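Local coordinates for telomerase reverse transcriptase (Candida tropicalis MYA-3404, PDB 6ZD1), which probably acts as the reverse transcriptase that elongates telomeres, copying a template within the enzyme's RNA component to add simple sequence repeats to chromosome ends, at residues Ser46-Cys51 and Gly91-Leu96. Numbering follows the deposited sequence.
Sequences SNDKKC and GKLLPL
The flat carboxamide of Asn-47 has the carbonyl oxygen of Lys-92 over one face, close to ND2 and CG, Ser-46 OG under the opposite face, and the carbonyl of Leu-93 at its ND2 edge. Asn-47 ND2 donates to Leu-93 O at 3.3 Å along a nearly straight N-H (177°); the acceptor lies in the amide plane, although the donor sits well above the plane of the Leu-93 carbonyl. Lys-92 O is equally near ND2, but badly angled for a bond. Beyond the same edge, Asn-47 ND2 comes within 4.2 Å of Pro-95 CD. At the other end Lys-50 NZ donates to Asn-47 OD1 at 3.0 Å, so the amide is held from both ends and its flip is set. With CG beside its backbone N (chi1 -68°), Asn-47 reaches across to the other backbone. The contact joins the C-terminal ends of helices 36-50 and 79-93 at the chain's periphery, the 91-96 segment falling in the sequence range of the telomerase RNA-binding domain. Next to the amide the interface is apolar: Leu-93 CD1 lies 3.6 Å from Asp-48 CB, and Leu-93 touches Ile-44 and Tyr-53. Asp-48 OD1 takes Tyr-53 OH and the backbone N of Glu-2 and Ile-3; OD2 takes the backbone N of Ile-4 and a weak salt bridge from Lys-49 NZ. Cys-51, just past its helix, sets SG 4.3 Å from Leu-93 CD2 and 4.0 Å from Lys-92 CD. The Lys-92 chain, bent near its end, leaves NZ 6.1 Å from Lys-50 NZ, a like-charged pair.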
loop_
_atom_site.group_PDB
_atom_site.type_symbol
_atom_site.label_atom_id
_atom_site.label_comp_id
_atom_site.label_asym_id
_atom_site.label_seq_id
_atom_site.Cartn_x
_atom_site.Cartn_y
_atom_site.Cartn_z
ATOM N N SER A 46 -8.728 -37.562 1.257
ATOM C CA SER A 46 -9.871 -38.312 1.767
ATOM C C SER A 46 -10.489 -37.629 2.978
ATOM O O SER A 46 -11.718 -37.529 3.080
ATOM C CB SER A 46 -9.457 -39.742 2.118
ATOM O OG SER A 46 -8.657 -39.766 3.288
ATOM N N ASN A 47 -9.655 -37.143 3.900
ATOM C CA ASN A 47 -10.185 -36.414 5.045
ATOM C C ASN A 47 -10.901 -35.149 4.605
ATOM O O ASN A 47 -11.899 -34.753 5.218
ATOM C CB ASN A 47 -9.057 -36.082 6.022
ATOM C CG ASN A 47 -8.497 -37.317 6.697
ATOM O OD1 ASN A 47 -9.214 -38.294 6.912
ATOM N ND2 ASN A 47 -7.214 -37.280 7.038
ATOM N N ASP A 48 -10.422 -34.522 3.528
ATOM C CA ASP A 48 -11.051 -33.308 3.020
ATOM C C ASP A 48 -12.493 -33.563 2.592
ATOM O O ASP A 48 -13.376 -32.732 2.834
ATOM C CB ASP A 48 -10.231 -32.759 1.852
ATOM C CG ASP A 48 -10.802 -31.482 1.284
ATOM O OD1 ASP A 48 -11.497 -30.753 2.024
ATOM O OD2 ASP A 48 -10.562 -31.213 0.090
ATOM N N LYS A 49 -12.756 -34.711 1.961
ATOM C CA LYS A 49 -14.090 -34.952 1.419
ATOM C C LYS A 49 -15.103 -35.274 2.511
ATOM O O LYS A 49 -16.287 -34.948 2.367
ATOM C CB LYS A 49 -14.048 -36.079 0.385
ATOM C CG LYS A 49 -12.968 -35.916 -0.677
ATOM C CD LYS A 49 -12.948 -34.514 -1.273
ATOM C CE LYS A 49 -11.689 -34.298 -2.108
ATOM N NZ LYS A 49 -11.538 -32.904 -2.615
ATOM N N LYS A 50 -14.670 -35.903 3.604
ATOM C CA LYS A 50 -15.569 -36.273 4.690
ATOM C C LYS A 50 -15.504 -35.315 5.874
ATOM O O LYS A 50 -16.247 -35.501 6.842
ATOM C CB LYS A 50 -15.280 -37.705 5.161
ATOM C CG LYS A 50 -13.889 -37.919 5.739
ATOM C CD LYS A 50 -13.712 -39.347 6.248
ATOM C CE LYS A 50 -12.308 -39.574 6.798
ATOM N NZ LYS A 50 -11.983 -38.651 7.924
ATOM N N CYS A 51 -14.635 -34.307 5.826
ATOM C CA CYS A 51 -14.587 -33.302 6.881
ATOM C C CYS A 51 -15.868 -32.477 6.869
ATOM O O CYS A 51 -16.276 -31.962 5.823
ATOM C CB CYS A 51 -13.367 -32.398 6.695
ATOM S SG CYS A 51 -13.058 -31.191 8.016
ATOM N N GLY A 91 -5.564 -30.216 11.689
ATOM C CA GLY A 91 -5.469 -31.458 12.439
ATOM C C GLY A 91 -6.304 -32.561 11.819
ATOM O O GLY A 91 -5.836 -33.689 11.641
ATOM N N LYS A 92 -7.553 -32.244 11.469
ATOM C CA LYS A 92 -8.408 -33.217 10.795
ATOM C C LYS A 92 -7.844 -33.604 9.433
ATOM O O LYS A 92 -7.915 -34.773 9.034
ATOM C CB LYS A 92 -9.825 -32.658 10.650
ATOM C CG LYS A 92 -10.638 -32.667 11.937
ATOM C CD LYS A 92 -11.951 -31.916 11.758
ATOM C CE LYS A 92 -13.143 -32.712 12.284
ATOM N NZ LYS A 92 -13.438 -33.921 11.455
ATOM N N LEU A 93 -7.278 -32.637 8.706
ATOM C CA LEU A 93 -6.814 -32.905 7.347
ATOM C C LEU A 93 -5.528 -33.720 7.341
ATOM O O LEU A 93 -5.356 -34.616 6.505
ATOM C CB LEU A 93 -6.608 -31.586 6.600
ATOM C CG LEU A 93 -7.739 -31.095 5.697
ATOM C CD1 LEU A 93 -7.847 -31.994 4.478
ATOM C CD2 LEU A 93 -9.062 -31.052 6.444
ATOM N N LEU A 94 -4.613 -33.428 8.262
ATOM C CA LEU A 94 -3.296 -34.044 8.252
ATOM C C LEU A 94 -3.137 -34.983 9.438
ATOM O O LEU A 94 -3.163 -34.527 10.593
ATOM C CB LEU A 94 -2.206 -32.977 8.265
ATOM C CG LEU A 94 -1.770 -32.418 6.907
ATOM C CD1 LEU A 94 -2.907 -31.698 6.188
ATOM C CD2 LEU A 94 -0.573 -31.496 7.083
ATOM N N PRO A 95 -2.987 -36.286 9.207
ATOM C CA PRO A 95 -2.628 -37.204 10.294
ATOM C C PRO A 95 -1.253 -36.872 10.862
ATOM O O PRO A 95 -0.497 -36.069 10.312
ATOM C CB PRO A 95 -2.653 -38.583 9.624
ATOM C CG PRO A 95 -2.503 -38.303 8.162
ATOM C CD PRO A 95 -3.166 -36.982 7.923
ATOM N N LEU A 96 -0.930 -37.511 11.993
ATOM C CA LEU A 96 0.271 -37.138 12.740
ATOM C C LEU A 96 1.538 -37.326 11.909
ATOM O O LEU A 96 2.470 -36.516 11.995
ATOM C CB LEU A 96 0.364 -37.941 14.038
ATOM C CG LEU A 96 1.524 -37.553 14.962
ATOM C CD1 LEU A 96 1.299 -36.179 15.583
ATOM C CD2 LEU A 96 1.747 -38.602 16.036
#